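Local coordinates for protein succinate dehydrogenase (Membrane anchor subunit) (Mycolicibacterium smegmatis, PDB 7D6V) that serves as the membrane anchor subunit of a succinate dehydrogenase, carrying a membrane-embedded Rieske iron-sulfur cluster and binding quinone and phospholipid, at residues Ala43-Tyr48 with Thr68-Pro73. Numbering follows the deposited sequence.
With PEV ((1S)-2-{[(2-aminoethoxy)(hydroxy)phosphoryl]oxy}-1-[(palmitoyloxy)methyl]ethyl stearate), chain I.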
loop_
_atom_site.group_PDB
_atom_site.type_symbol
_atom_site.label_atom_id
_atom_site.label_comp_id
_atom_site.label_asym_id
_atom_site.label_seq_id
_atom_site.Cartn_x
_atom_site.Cartn_y
_atom_site.Cartn_z
ATOM N N ALA C 43 11.868 -35.950 -15.831
ATOM C CA ALA C 43 12.292 -37.338 -15.956
ATOM C C ALA C 43 12.199 -37.818 -17.395
ATOM O O ALA C 43 13.109 -38.495 -17.889
ATOM C CB ALA C 43 11.453 -38.226 -15.039
ATOM N N ALA C 44 11.111 -37.474 -18.087
ATOM C CA ALA C 44 10.967 -37.879 -19.480
ATOM C C ALA C 44 12.082 -37.294 -20.332
ATOM O O ALA C 44 12.711 -38.008 -21.128
ATOM C CB ALA C 44 9.600 -37.453 -20.011
ATOM N N PHE C 45 12.357 -35.994 -20.169
ATOM C CA PHE C 45 13.416 -35.394 -20.971
ATOM C C PHE C 45 14.768 -36.021 -20.666
ATOM O O PHE C 45 15.545 -36.299 -21.583
ATOM C CB PHE C 45 13.492 -33.885 -20.766
ATOM C CG PHE C 45 14.632 -33.252 -21.508
ATOM C CD1 PHE C 45 14.539 -33.013 -22.866
ATOM C CD2 PHE C 45 15.813 -32.942 -20.860
ATOM C CE1 PHE C 45 15.592 -32.455 -23.558
ATOM C CE2 PHE C 45 16.869 -32.386 -21.547
ATOM C CZ PHE C 45 16.758 -32.139 -22.896
ATOM N N VAL C 46 15.073 -36.245 -19.386
ATOM C CA VAL C 46 16.379 -36.793 -19.030
ATOM C C VAL C 46 16.541 -38.198 -19.594
ATOM O O VAL C 46 17.590 -38.538 -20.153
ATOM C CB VAL C 46 16.577 -36.763 -17.504
ATOM C CG1 VAL C 46 17.807 -37.556 -17.114
ATOM C CG2 VAL C 46 16.708 -35.333 -17.023
ATOM N N ILE C 47 15.504 -39.028 -19.475
ATOM C CA ILE C 47 15.581 -40.395 -19.985
ATOM C C ILE C 47 15.806 -40.388 -21.490
ATOM O O ILE C 47 16.719 -41.054 -22.006
ATOM C CB ILE C 47 14.311 -41.177 -19.608
ATOM C CG1 ILE C 47 14.296 -41.478 -18.110
ATOM C CG2 ILE C 47 14.213 -42.460 -20.408
ATOM C CD1 ILE C 47 12.928 -41.830 -17.574
ATOM N N TYR C 48 14.984 -39.626 -22.221
ATOM C CA TYR C 48 15.114 -39.604 -23.673
ATOM C C TYR C 48 16.479 -39.075 -24.090
ATOM O O TYR C 48 17.131 -39.641 -24.975
ATOM C CB TYR C 48 14.000 -38.760 -24.294
ATOM C CG TYR C 48 14.068 -38.689 -25.803
ATOM C CD1 TYR C 48 13.494 -39.675 -26.589
ATOM C CD2 TYR C 48 14.715 -37.640 -26.442
ATOM C CE1 TYR C 48 13.560 -39.616 -27.964
ATOM C CE2 TYR C 48 14.783 -37.575 -27.815
ATOM C CZ TYR C 48 14.205 -38.564 -28.570
ATOM O OH TYR C 48 14.274 -38.500 -29.940
ATOM N N THR C 68 21.561 -34.028 -35.652
ATOM C CA THR C 68 20.840 -33.809 -34.410
ATOM C C THR C 68 21.628 -32.872 -33.498
ATOM O O THR C 68 22.857 -32.978 -33.413
ATOM C CB THR C 68 20.596 -35.141 -33.701
ATOM O OG1 THR C 68 19.857 -36.015 -34.559
ATOM C CG2 THR C 68 19.814 -34.925 -32.443
ATOM N N PRO C 69 20.963 -31.941 -32.809
ATOM C CA PRO C 69 21.670 -31.120 -31.813
ATOM C C PRO C 69 22.268 -31.922 -30.671
ATOM O O PRO C 69 23.232 -31.458 -30.052
ATOM C CB PRO C 69 20.582 -30.163 -31.313
ATOM C CG PRO C 69 19.573 -30.133 -32.392
ATOM C CD PRO C 69 19.582 -31.482 -33.025
ATOM N N PHE C 70 21.728 -33.102 -30.364
ATOM C CA PHE C 70 22.298 -33.945 -29.321
ATOM C C PHE C 70 23.610 -34.592 -29.741
ATOM O O PHE C 70 24.283 -35.190 -28.896
ATOM C CB PHE C 70 21.291 -35.018 -28.902
ATOM C CG PHE C 70 20.222 -34.516 -27.972
ATOM C CD1 PHE C 70 18.903 -34.878 -28.148
ATOM C CD2 PHE C 70 20.541 -33.684 -26.917
ATOM C CE1 PHE C 70 17.922 -34.421 -27.300
ATOM C CE2 PHE C 70 19.561 -33.223 -26.062
ATOM C CZ PHE C 70 18.250 -33.593 -26.257
ATOM N N TYR C 71 23.981 -34.493 -31.018
ATOM C CA TYR C 71 25.264 -34.975 -31.514
ATOM C C TYR C 71 26.044 -33.867 -32.210
ATOM O O TYR C 71 26.928 -34.161 -33.017
ATOM C CB TYR C 71 25.070 -36.139 -32.491
ATOM C CG TYR C 71 24.668 -37.451 -31.870
ATOM C CD1 TYR C 71 23.406 -37.624 -31.326
ATOM C CD2 TYR C 71 25.543 -38.527 -31.848
ATOM C CE1 TYR C 71 23.033 -38.821 -30.765
ATOM C CE2 TYR C 71 25.176 -39.730 -31.291
ATOM C CZ TYR C 71 23.921 -39.870 -30.750
ATOM O OH TYR C 71 23.548 -41.068 -30.192
ATOM N N SER C 72 25.738 -32.594 -31.911
ATOM C CA SER C 72 26.097 -31.523 -32.842
ATOM C C SER C 72 27.606 -31.364 -32.995
ATOM O O SER C 72 28.120 -31.579 -34.106
ATOM C CB SER C 72 25.391 -30.225 -32.445
ATOM O OG SER C 72 23.989 -30.347 -32.578
ATOM N N PRO C 73 28.379 -31.003 -31.955
ATOM C CA PRO C 73 29.833 -31.008 -32.145
ATOM C C PRO C 73 30.331 -32.441 -32.194
ATOM O O PRO C 73 30.356 -33.137 -31.174
ATOM C CB PRO C 73 30.362 -30.245 -30.922
ATOM C CG PRO C 73 29.155 -29.625 -30.287
ATOM C CD PRO C 73 28.040 -30.568 -30.593
HETATM C C48 PEV I . 16.549 -29.949 -18.976
HETATM C C47 PEV I . 17.679 -30.789 -18.392
HETATM C C46 PEV I . 18.014 -30.332 -16.978
HETATM C C45 PEV I . 17.012 -30.899 -15.981
HETATM C C44 PEV I . 17.658 -31.185 -14.632
HETATM C C43 PEV I . 16.619 -31.357 -13.533
HETATM C C42 PEV I . 17.034 -32.451 -12.562
HETATM C C41 PEV I . 17.572 -31.859 -11.270
HETATM C C40 PEV I . 17.476 -32.847 -10.119
HETATM C C39 PEV I . 18.756 -32.848 -9.303
HETATM C C38 PEV I . 18.779 -31.647 -8.369
HETATM C C37 PEV I . 18.105 -31.972 -7.044
HETATM C C36 PEV I . 18.984 -31.580 -5.871
HETATM C C35 PEV I . 18.575 -30.225 -5.311
HETATM C C34 PEV I . 18.932 -30.128 -3.837
HETATM C C33 PEV I . 20.372 -30.549 -3.595
HETATM C C32 PEV I . 20.548 -31.062 -2.176
HETATM C C31 PEV I . 21.009 -29.948 -1.251
HETATM O O31 PEV I . 20.297 -29.029 -1.035
HETATM O O2 PEV I . 22.266 -30.017 -0.656
HETATM C C2 PEV I . 22.199 -30.195 0.725
HETATM C C1 PEV I . 22.400 -28.843 1.394
HETATM O O3P PEV I . 21.144 -28.265 1.598
HETATM P P PEV I . 20.661 -27.945 3.139
HETATM O O1P PEV I . 20.116 -29.196 3.781
HETATM O O2P PEV I . 19.596 -26.878 3.117
HETATM O O4P PEV I . 21.963 -27.430 4.003
HETATM C C4 PEV I . 22.603 -28.337 4.853
HETATM C C5 PEV I . 24.104 -28.062 4.798
HETATM N N6 PEV I . 24.847 -29.236 5.216
HETATM C C3 PEV I . 23.285 -31.175 1.157
HETATM O O3 PEV I . 23.218 -32.278 0.298
HETATM C C11 PEV I . 24.305 -32.399 -0.573
HETATM O O11 PEV I . 25.397 -32.551 -0.143
HETATM C C12 PEV I . 24.088 -32.322 -2.081
HETATM C C13 PEV I . 24.802 -33.450 -2.821
HETATM C C14 PEV I . 24.209 -33.690 -4.205
HETATM C C15 PEV I . 24.043 -32.397 -4.999
HETATM C C16 PEV I . 24.828 -32.441 -6.306
HETATM C C17 PEV I . 24.094 -31.811 -7.490
HETATM C C18 PEV I . 22.742 -31.201 -7.122
HETATM C C19 PEV I . 22.619 -29.730 -7.518
HETATM C C20 PEV I . 23.928 -29.129 -8.028
HETATM C C21 PEV I . 23.691 -27.873 -8.862
HETATM C C22 PEV I . 24.870 -27.553 -9.776
HETATM C C23 PEV I . 25.857 -26.558 -9.172
HETATM C C24 PEV I . 27.289 -26.922 -9.545
HETATM C C25 PEV I . 27.656 -26.447 -10.947
HETATM C C26 PEV I . 28.080 -27.604 -11.847
#
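F70 CZ comes against the CE1-CZ side of the F45 ring, 4.0 Å from F45 CZ, with no polar bond between the two segments. Toward F45 the F70 ring presents its edge: CZ is its near atom, and F45 CE1 and CZ lie beside that edge, close to the plane of the F70 ring. The F45 ring, in turn, receives F70 CZ obliquely, so the two aromatics cross at a slant and do not stack. With CG anti to the backbone N (chi1 176°), F45 reaches out from its helix and ends near F70, although its CB does not head there. CD2 and CE2, on the side of the ring away from CE1, meet the lipid: CE2 is 3.6 Å from C48 of the phosphatidylethanolamine, the terminal carbon of an acyl chain, and C47 lies almost as near. F45 therefore bridges the protein loop and the chain end of a bound lipid. In the fold, this joins the membrane helix 33-55 to a short 3-10 turn that follows the two-stranded hairpin 60-61/66-67. Y48, one helical turn further on, makes a looser contact; its CE2 is 4.5 Å from F70 CE1, which sits at the edge of the tyrosine ring. F70 also packs against A49, while D255 of helix 240-264 touches both Y48 and F70. Within the turn, Y71 N bonds to T68 O at 3.0 Å, across P69 and F70.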